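PDB 3L0G: nicotinate-nucleotide pyrophosphorylase, which probably catalyses the transfer of a phosphoribosyl group to quinolinate with loss of carbon dioxide, giving nicotinate mononucleotide on the route to NAD. Local coordinates for residues S25-I30 with L73-N78; I123-G128 with K152-L157; L160-V165 with Y173-C178. All coordinates share one frame; numbering follows the deposited sequence. Where two conformers were deposited one is given.

Contact 1: residues S25-I30 with L73-N78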
loop_
_atom_site.group_PDB
_atom_site.type_symbol
_atom_site.label_atom_id
_atom_site.label_comp_id
_atom_site.label_asym_id
_atom_site.label_seq_id
_atom_site.Cartn_x
_atom_site.Cartn_y
_atom_site.Cartn_z
ATOM N N SER C 25 -1.864 0.485 -11.289
ATOM C CA SER C 25 -0.687 0.050 -10.496
ATOM C C SER C 25 -0.943 -1.224 -9.702
ATOM O O SER C 25 -1.899 -1.281 -8.928
ATOM C CB SER C 25 -0.253 1.126 -9.507
ATOM O OG SER C 25 0.891 0.704 -8.766
ATOM N N PHE C 26 -0.068 -2.224 -9.857
ATOM C CA PHE C 26 -0.163 -3.450 -9.079
ATOM C C PHE C 26 0.863 -3.486 -7.937
ATOM O O PHE C 26 1.035 -4.518 -7.281
ATOM C CB PHE C 26 0.014 -4.671 -10.003
ATOM C CG PHE C 26 -0.969 -4.725 -11.150
ATOM C CD1 PHE C 26 -2.308 -4.889 -10.916
ATOM C CD2 PHE C 26 -0.538 -4.641 -12.455
ATOM C CE1 PHE C 26 -3.198 -4.978 -11.968
ATOM C CE2 PHE C 26 -1.421 -4.704 -13.494
ATOM C CZ PHE C 26 -2.758 -4.881 -13.249
ATOM N N SER C 27 1.552 -2.369 -7.686
ATOM C CA SER C 27 2.677 -2.407 -6.735
ATOM C C SER C 27 2.236 -2.806 -5.310
ATOM O O SER C 27 2.931 -3.560 -4.615
ATOM C CB SER C 27 3.422 -1.064 -6.702
ATOM O OG SER C 27 3.965 -0.734 -7.986
ATOM N N GLU C 28 1.093 -2.305 -4.869
ATOM C CA GLU C 28 0.616 -2.604 -3.517
ATOM C C GLU C 28 0.259 -4.102 -3.364
ATOM O O GLU C 28 0.692 -4.754 -2.408
ATOM C CB GLU C 28 -0.589 -1.720 -3.136
ATOM C CG GLU C 28 -1.073 -1.981 -1.717
ATOM C CD GLU C 28 -2.266 -1.122 -1.284
ATOM O OE1 GLU C 28 -2.981 -0.564 -2.161
ATOM O OE2 GLU C 28 -2.480 -1.021 -0.043
ATOM N N ILE C 29 -0.533 -4.639 -4.295
ATOM C CA ILE C 29 -0.924 -6.063 -4.205
ATOM C C ILE C 29 0.291 -6.976 -4.385
ATOM O O ILE C 29 0.401 -8.006 -3.727
ATOM C CB ILE C 29 -2.091 -6.447 -5.162
ATOM C CG1 ILE C 29 -1.676 -6.440 -6.656
ATOM C CG2 ILE C 29 -3.296 -5.563 -4.884
ATOM C CD1 ILE C 29 -2.811 -7.072 -7.576
ATOM N N ILE C 30 1.253 -6.542 -5.187
ATOM C CA ILE C 30 2.533 -7.269 -5.277
ATOM C C ILE C 30 3.248 -7.336 -3.939
ATOM O O ILE C 30 3.641 -8.406 -3.513
ATOM C CB ILE C 30 3.487 -6.664 -6.360
ATOM C CG1 ILE C 30 2.942 -6.971 -7.741
ATOM C CG2 ILE C 30 4.923 -7.246 -6.232
ATOM C CD1 ILE C 30 3.472 -6.053 -8.843
ATOM N N LEU C 73 4.269 -9.918 -13.513
ATOM C CA LEU C 73 5.459 -10.701 -13.705
ATOM C C LEU C 73 6.643 -9.781 -14.048
ATOM O O LEU C 73 7.730 -9.930 -13.489
ATOM C CB LEU C 73 5.202 -11.708 -14.831
ATOM C CG LEU C 73 6.388 -12.575 -15.231
ATOM C CD1 LEU C 73 5.917 -13.932 -15.833
ATOM C CD2 LEU C 73 7.325 -11.812 -16.185
ATOM N N GLU C 74 6.419 -8.812 -14.939
ATOM C CA GLU C 74 7.451 -7.842 -15.265
ATOM C C GLU C 74 7.912 -7.068 -14.035
ATOM O O GLU C 74 9.113 -6.889 -13.827
ATOM C CB GLU C 74 7.012 -6.862 -16.360
ATOM C CG GLU C 74 6.606 -7.505 -17.707
ATOM C CD GLU C 74 6.122 -6.473 -18.747
ATOM O OE1 GLU C 74 7.001 -5.811 -19.327
ATOM O OE2 GLU C 74 4.897 -6.317 -18.983
ATOM N N GLU C 75 6.970 -6.610 -13.208
ATOM C CA GLU C 75 7.349 -5.757 -12.079
ATOM C C GLU C 75 8.164 -6.549 -11.053
ATOM O O GLU C 75 9.177 -6.064 -10.547
ATOM C CB GLU C 75 6.123 -5.120 -11.419
ATOM C CG GLU C 75 6.538 -3.983 -10.511
ATOM C CD GLU C 75 5.386 -3.162 -10.003
ATOM O OE1 GLU C 75 4.488 -2.829 -10.799
ATOM O OE2 GLU C 75 5.413 -2.823 -8.803
ATOM N N VAL C 76 7.721 -7.762 -10.751
ATOM C CA VAL C 76 8.469 -8.640 -9.850
ATOM C C VAL C 76 9.883 -8.971 -10.379
ATOM O O VAL C 76 10.874 -8.872 -9.628
ATOM C CB VAL C 76 7.695 -9.958 -9.536
ATOM C CG1 VAL C 76 8.490 -10.825 -8.562
ATOM C CG2 VAL C 76 6.320 -9.661 -8.977
ATOM N N PHE C 77 9.993 -9.353 -11.652
ATOM C CA PHE C 77 11.314 -9.653 -12.211
ATOM C C PHE C 77 12.202 -8.424 -12.156
ATOM O O PHE C 77 13.403 -8.557 -11.877
ATOM C CB PHE C 77 11.283 -10.218 -13.646
ATOM C CG PHE C 77 10.858 -11.694 -13.754
ATOM C CD1 PHE C 77 10.816 -12.542 -12.653
ATOM C CD2 PHE C 77 10.524 -12.212 -14.976
ATOM C CE1 PHE C 77 10.422 -13.871 -12.781
ATOM C CE2 PHE C 77 10.129 -13.562 -15.120
ATOM C CZ PHE C 77 10.082 -14.382 -14.018
ATOM N N ASN C 78 11.612 -7.242 -12.391
ATOM C CA ASN C 78 12.355 -5.974 -12.422
ATOM C C ASN C 78 12.873 -5.501 -11.063
ATOM O O ASN C 78 13.766 -4.683 -11.014
ATOM C CB ASN C 78 11.534 -4.845 -13.081
ATOM C CG ASN C 78 11.341 -5.059 -14.572
ATOM O OD1 ASN C 78 10.479 -4.428 -15.223
ATOM N ND2 ASN C 78 12.112 -5.969 -15.117
#
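S27 hands its hydroxyl to the carboxylate of E75, with OG 2.7 Å from OE2, and this is the hydrogen bond that links helix 27-38 to helix 70-79 here. The donor arrives on the syn side of OE2, 17° out of the carboxylate plane. OE1 is left further back, 3.5 Å from S27 OG, so a single carboxylate oxygen does the work. E75 can bridge the gap because CG lies anti to its backbone N (chi1 -165°) and the chain beyond stays extended, reaching the first turn of the other helix.

I30 crosses that arm at a slant. Its CD1 is 3.8 Å from E75 CB and 3.7 Å from E75 CD, a methyl laid against the aliphatic stem and the carboxylate carbon. The other branch of I30 goes to V76, CG2 meeting CG2 at 3.9 Å. The hydrogen-bonded pair S27 and E75 is partly exposed, whereas I30 and V76 are buried. F26, the N-cap residue, starts the helix, its carbonyl O taking the amide of I30.

S27 and E75 both pack against S27 of a second subunit. Within the chain, I30 and F26 also rest on I72 of helix 70-79, and V76, with L73 and F77, packs on I119 of helix 116-139, while L73 also touches I88 of strand 84-88.

Contact 2: residues I123-G128 with K152-L157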
loop_
_atom_site.group_PDB
_atom_site.type_symbol
_atom_site.label_atom_id
_atom_site.label_comp_id
_atom_site.label_asym_id
_atom_site.label_seq_id
_atom_site.Cartn_x
_atom_site.Cartn_y
_atom_site.Cartn_z
ATOM N N ILE C 123 -0.588 -14.823 -12.229
ATOM C CA ILE C 123 -0.920 -14.985 -13.648
ATOM C C ILE C 123 -1.963 -16.073 -13.846
ATOM O O ILE C 123 -2.806 -15.977 -14.731
ATOM C CB ILE C 123 0.315 -15.208 -14.538
ATOM C CG1 ILE C 123 1.022 -16.523 -14.217
ATOM C CG2 ILE C 123 1.260 -14.004 -14.419
ATOM C CD1 ILE C 123 2.271 -16.728 -15.016
ATOM N N GLN C 124 -1.934 -17.093 -12.993
ATOM C CA GLN C 124 -2.954 -18.125 -13.034
ATOM C C GLN C 124 -4.355 -17.555 -12.665
ATOM O O GLN C 124 -5.359 -17.936 -13.261
ATOM C CB GLN C 124 -2.585 -19.283 -12.092
ATOM C CG GLN C 124 -1.363 -20.104 -12.508
ATOM C CD GLN C 124 -1.158 -21.319 -11.577
ATOM O OE1 GLN C 124 -1.607 -22.410 -11.864
ATOM N NE2 GLN C 124 -0.550 -21.103 -10.465
ATOM N N HIS C 125 -4.413 -16.682 -11.662
ATOM C CA HIS C 125 -5.661 -15.996 -11.297
ATOM C C HIS C 125 -6.113 -15.052 -12.412
ATOM O O HIS C 125 -7.256 -15.165 -12.932
ATOM C CB HIS C 125 -5.405 -15.205 -10.033
ATOM C CG HIS C 125 -6.576 -14.418 -9.523
ATOM N ND1 HIS C 125 -7.322 -14.829 -8.442
ATOM C CD2 HIS C 125 -7.085 -13.219 -9.903
ATOM C CE1 HIS C 125 -8.253 -13.917 -8.189
ATOM N NE2 HIS C 125 -8.136 -12.942 -9.070
ATOM N N ALA C 126 -5.221 -14.129 -12.802
ATOM C CA ALA C 126 -5.565 -13.126 -13.809
ATOM C C ALA C 126 -5.955 -13.806 -15.116
ATOM O O ALA C 126 -6.929 -13.410 -15.734
ATOM C CB ALA C 126 -4.420 -12.095 -14.028
ATOM N N SER C 127 -5.204 -14.833 -15.537
ATOM C CA SER C 127 -5.507 -15.514 -16.788
ATOM C C SER C 127 -6.817 -16.321 -16.704
ATOM O O SER C 127 -7.545 -16.452 -17.707
ATOM C CB SER C 127 -4.325 -16.391 -17.256
ATOM O OG SER C 127 -3.244 -15.583 -17.717
ATOM N N GLY C 128 -7.126 -16.859 -15.524
ATOM C CA GLY C 128 -8.415 -17.537 -15.329
ATOM C C GLY C 128 -9.588 -16.600 -15.554
ATOM O O GLY C 128 -10.548 -16.936 -16.239
ATOM N N LYS C 152 -18.429 -8.305 -7.074
ATOM C CA LYS C 152 -18.219 -9.591 -6.441
ATOM C C LYS C 152 -16.879 -10.109 -6.916
ATOM O O LYS C 152 -16.763 -11.140 -7.603
ATOM C CB LYS C 152 -19.340 -10.555 -6.784
ATOM C CG LYS C 152 -20.691 -10.117 -6.280
ATOM C CD LYS C 152 -21.792 -10.940 -6.920
ATOM C CE LYS C 152 -23.072 -10.856 -6.127
ATOM N NZ LYS C 152 -24.239 -10.915 -7.015
ATOM N N THR C 153 -15.856 -9.359 -6.521
ATOM C CA THR C 153 -14.488 -9.667 -6.830
ATOM C C THR C 153 -13.792 -10.308 -5.617
ATOM O O THR C 153 -14.335 -10.367 -4.513
ATOM C CB THR C 153 -13.815 -8.346 -7.276
ATOM O OG1 THR C 153 -14.120 -7.318 -6.323
ATOM C CG2 THR C 153 -14.368 -7.880 -8.644
ATOM N N THR C 154 -12.572 -10.780 -5.835
ATOM C CA THR C 154 -11.740 -11.356 -4.803
ATOM C C THR C 154 -11.255 -10.202 -3.901
ATOM O O THR C 154 -10.757 -9.191 -4.411
ATOM C CB THR C 154 -10.536 -12.076 -5.438
ATOM O OG1 THR C 154 -10.986 -12.886 -6.535
ATOM C CG2 THR C 154 -9.767 -12.944 -4.418
ATOM N N PRO C 155 -11.453 -10.332 -2.568
ATOM C CA PRO C 155 -11.051 -9.305 -1.625
ATOM C C PRO C 155 -9.602 -8.922 -1.770
ATOM O O PRO C 155 -8.733 -9.783 -1.785
ATOM C CB PRO C 155 -11.323 -9.946 -0.262
ATOM C CG PRO C 155 -12.560 -10.803 -0.548
ATOM C CD PRO C 155 -12.239 -11.407 -1.915
ATOM N N GLY C 156 -9.357 -7.627 -1.928
ATOM C CA GLY C 156 -8.014 -7.118 -2.131
ATOM C C GLY C 156 -7.552 -7.080 -3.563
ATOM O O GLY C 156 -6.515 -6.502 -3.845
ATOM N N LEU C 157 -8.291 -7.717 -4.463
ATOM C CA LEU C 157 -7.969 -7.736 -5.887
ATOM C C LEU C 157 -9.040 -7.117 -6.784
ATOM O O LEU C 157 -9.201 -7.524 -7.947
ATOM C CB LEU C 157 -7.696 -9.174 -6.316
ATOM C CG LEU C 157 -6.569 -9.885 -5.538
ATOM C CD1 LEU C 157 -6.389 -11.328 -5.987
ATOM C CD2 LEU C 157 -5.232 -9.156 -5.664
#
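H125 and T154 make the closest backbone approach, yet their CA atoms stand 10.0 Å apart, so helix 116-139 and the loop of 152-157 meet entirely through side chains. The loop folds into a type II beta turn from T154 to L157, closed by L157 N on T154 O at 2.9 Å; G156 takes the third position of the turn, whose positive phi favours glycine. The turn aims both of its end residues at the helix.

H125 is the piece that crosses. Its CG is anti to the backbone N (chi1 179°), which carries the imidazole across to the turn. T154 comes from the opposite direction and meets the ring at its edge, OG1 lying in the ring plane 3.4 Å from H125 CE1. L157 approaches differently: its CD1 methyl sits over one face, offset toward the rim, in a CH-pi contact 4.1 Å from the ring centroid and 24° off the normal. CD1 is equally close to CE1 and NE2, 3.9 Å from each of these H125 atoms.

The polar ends are held by a third party. D161 takes H125 NE2 on one carboxylate oxygen and T154 OG1 on the other, which fixes the rotation of the imidazole and anchors the threonine beside it.

All three touching residues are buried. The turn faces a third subunit: G156 N is hydrogen-bonded to E36 of that chain, and T154 packs on its T154. L157 is the N-cap of helix 158-167, and A126, next to H125, packs on L160 and S164 of that helix, while S127 of the same helix as H125 touches I290 of strand 290-294.

Contact 3: residues L160-V165 with Y173-C178. With FMT (formic acid), chain J.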
loop_
_atom_site.group_PDB
_atom_site.type_symbol
_atom_site.label_atom_id
_atom_site.label_comp_id
_atom_site.label_asym_id
_atom_site.label_seq_id
_atom_site.Cartn_x
_atom_site.Cartn_y
_atom_site.Cartn_z
ATOM N N LEU C 160 -7.328 -5.669 -9.951
ATOM C CA LEU C 160 -6.791 -6.738 -10.829
ATOM C C LEU C 160 -7.915 -7.542 -11.513
ATOM O O LEU C 160 -7.800 -7.930 -12.675
ATOM C CB LEU C 160 -5.903 -7.702 -10.053
ATOM C CG LEU C 160 -5.368 -8.893 -10.850
ATOM C CD1 LEU C 160 -4.607 -8.424 -12.106
ATOM C CD2 LEU C 160 -4.529 -9.760 -9.966
ATOM N N ASP C 161 -9.003 -7.794 -10.787
ATOM C CA ASP C 161 -10.099 -8.635 -11.315
ATOM C C ASP C 161 -10.834 -7.897 -12.425
ATOM O O ASP C 161 -11.046 -8.443 -13.527
ATOM C CB ASP C 161 -11.041 -9.099 -10.196
ATOM C CG ASP C 161 -10.427 -10.217 -9.312
ATOM O OD1 ASP C 161 -9.216 -10.551 -9.461
ATOM O OD2 ASP C 161 -11.160 -10.747 -8.442
ATOM N N LYS C 162 -11.148 -6.627 -12.179
ATOM C CA LYS C 162 -11.805 -5.826 -13.199
ATOM C C LYS C 162 -10.886 -5.613 -14.408
ATOM O O LYS C 162 -11.359 -5.651 -15.512
ATOM C CB LYS C 162 -12.339 -4.498 -12.653
ATOM C CG LYS C 162 -13.654 -4.667 -11.874
ATOM C CD LYS C 162 -14.088 -3.396 -11.240
ATOM C CE LYS C 162 -15.499 -3.506 -10.688
ATOM N NZ LYS C 162 -16.474 -3.569 -11.783
ATOM N N TYR C 163 -9.592 -5.405 -14.187
ATOM C CA TYR C 163 -8.624 -5.324 -15.281
ATOM C C TYR C 163 -8.617 -6.601 -16.158
ATOM O O TYR C 163 -8.504 -6.543 -17.384
ATOM C CB TYR C 163 -7.212 -5.103 -14.690
ATOM C CG TYR C 163 -6.071 -5.320 -15.674
ATOM C CD1 TYR C 163 -5.712 -4.337 -16.599
ATOM C CD2 TYR C 163 -5.334 -6.484 -15.668
ATOM C CE1 TYR C 163 -4.653 -4.546 -17.511
ATOM C CE2 TYR C 163 -4.269 -6.690 -16.579
ATOM C CZ TYR C 163 -3.944 -5.730 -17.486
ATOM O OH TYR C 163 -2.897 -5.976 -18.369
ATOM N N SER C 164 -8.719 -7.754 -15.508
ATOM C CA SER C 164 -8.598 -9.027 -16.210
ATOM C C SER C 164 -9.872 -9.311 -17.031
ATOM O O SER C 164 -9.806 -9.896 -18.139
ATOM C CB SER C 164 -8.308 -10.152 -15.216
ATOM O OG SER C 164 -7.127 -9.945 -14.446
ATOM N N VAL C 165 -11.028 -8.875 -16.514
ATOM C CA VAL C 165 -12.281 -8.890 -17.294
ATOM C C VAL C 165 -12.168 -8.025 -18.566
ATOM O O VAL C 165 -12.550 -8.465 -19.645
ATOM C CB VAL C 165 -13.500 -8.455 -16.446
ATOM C CG1 VAL C 165 -14.727 -8.180 -17.357
ATOM C CG2 VAL C 165 -13.810 -9.537 -15.385
ATOM N N TYR C 173 -18.975 -0.976 -15.389
ATOM C CA TYR C 173 -19.752 0.231 -15.044
ATOM C C TYR C 173 -19.018 1.163 -14.100
ATOM O O TYR C 173 -18.998 2.380 -14.287
ATOM C CB TYR C 173 -21.088 -0.161 -14.423
ATOM C CG TYR C 173 -21.934 1.029 -14.010
ATOM C CD1 TYR C 173 -22.341 1.968 -14.941
ATOM C CD2 TYR C 173 -22.341 1.199 -12.709
ATOM C CE1 TYR C 173 -23.129 3.065 -14.552
ATOM C CE2 TYR C 173 -23.102 2.284 -12.319
ATOM C CZ TYR C 173 -23.484 3.221 -13.226
ATOM O OH TYR C 173 -24.260 4.306 -12.820
ATOM N N ARG C 174 -18.419 0.591 -13.065
ATOM C CA ARG C 174 -17.756 1.374 -12.056
ATOM C C ARG C 174 -16.728 0.509 -11.337
ATOM O O ARG C 174 -16.857 -0.690 -11.320
ATOM C CB ARG C 174 -18.780 1.921 -11.060
ATOM C CG ARG C 174 -19.378 0.885 -10.088
ATOM C CD ARG C 174 -20.534 1.531 -9.278
ATOM N NE ARG C 174 -21.233 0.542 -8.469
ATOM C CZ ARG C 174 -21.965 0.805 -7.389
ATOM N NH1 ARG C 174 -22.133 2.047 -6.963
ATOM N NH2 ARG C 174 -22.497 -0.196 -6.697
ATOM N N ASP C 175 -15.718 1.147 -10.772
ATOM C CA ASP C 175 -14.654 0.474 -10.064
ATOM C C ASP C 175 -15.073 0.132 -8.649
ATOM O O ASP C 175 -14.709 -0.907 -8.134
ATOM C CB ASP C 175 -13.393 1.331 -10.034
ATOM C CG ASP C 175 -12.681 1.392 -11.383
ATOM O OD1 ASP C 175 -12.954 0.606 -12.289
ATOM O OD2 ASP C 175 -11.814 2.254 -11.524
ATOM N N ASN C 176 -15.856 0.982 -8.021
ATOM C CA ASN C 176 -16.218 0.793 -6.628
ATOM C C ASN C 176 -17.351 1.732 -6.248
ATOM O O ASN C 176 -18.017 2.226 -7.118
ATOM C CB ASN C 176 -14.990 0.981 -5.743
ATOM C CG ASN C 176 -14.425 2.371 -5.805
ATOM O OD1 ASN C 176 -15.070 3.326 -6.300
ATOM N ND2 ASN C 176 -13.224 2.523 -5.241
ATOM N N LEU C 177 -17.602 1.944 -4.969
ATOM C CA LEU C 177 -18.763 2.715 -4.535
ATOM C C LEU C 177 -18.645 4.229 -4.715
ATOM O O LEU C 177 -19.641 4.941 -4.546
ATOM C CB LEU C 177 -19.089 2.401 -3.077
ATOM C CG LEU C 177 -19.611 0.980 -2.853
ATOM C CD1 LEU C 177 -19.795 0.719 -1.383
ATOM C CD2 LEU C 177 -20.890 0.750 -3.665
ATOM N N CYS C 178 -17.436 4.715 -5.006
ATOM C CA CYS C 178 -17.188 6.129 -5.224
ATOM C C CYS C 178 -17.463 6.653 -6.630
ATOM O O CYS C 178 -17.737 7.843 -6.769
ATOM C CB CYS C 178 -15.720 6.485 -4.906
ATOM S SG CYS C 178 -15.057 5.738 -3.421
HETATM C C FMT J . -21.643 -3.032 -8.774
HETATM O O1 FMT J . -21.089 -2.102 -9.376
HETATM O O2 FMT J . -22.145 -2.904 -7.650
#
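R174 presents its backbone carbonyl to helix 158-167, and K162 NZ donates to R174 O at 2.9 Å, almost along the C=O axis (163°). The lysine chain is extended until a bend at its last torsion (chi4 -71°) turns NZ onto the oxygen. S149 OG and S172 OG bond the same ammonium, so three partners pin it. The side chain of R174 starts off away from the helix. Its guanidinium meets a formate at the edge, in plane: NE reaches O1 at 2.8 Å and NH2 reaches O2 at 2.9 Å, the two N-H bonds aimed nearly straight at their acceptors. K184 and R151 bind the same formate. Such a basic cluster is consistent with the anion-binding pocket of the quinolinate phosphoribosyltransferase barrel, where the substrates bring carboxylates and phosphates; the formate probably came from the crystallisation liquor.

D175 continues the cover of the lysine stem, its carbonyl O 3.7 Å from K162 CE. The carboxylate stays at a distance, OD1 4.3 Å from K162 CD. N176 then folds back in an Asx turn, OD1 accepting C178 N at 3.0 Å from above the carboxamide plane. N176 ND2 bonds to E36 O of a third subunit, against which L177 and C178 also pack.

How the contacts relate
From the N terminus, contact 1 comes first, closing a long loop of 42 residues and pinning helix 27-38 to helix 70-79. Contact 2 opens only after that, on helix 116-139, and closes 23 residues later on the turn before helix 158-167. Contact 3 follows, folding the loop beyond that helix back onto it. The three are in series, with no nesting or crossing, yet they touch. I29 packs on L157 between contacts 1 and 2, and F26 reaches L160 and Y163 from contact 1 into contact 3. D161 joins contacts 2 and 3. Together they run from the N-terminal helices to the loop that follows helix 158-167 and leads into strand 181-183 of the parallel sheet.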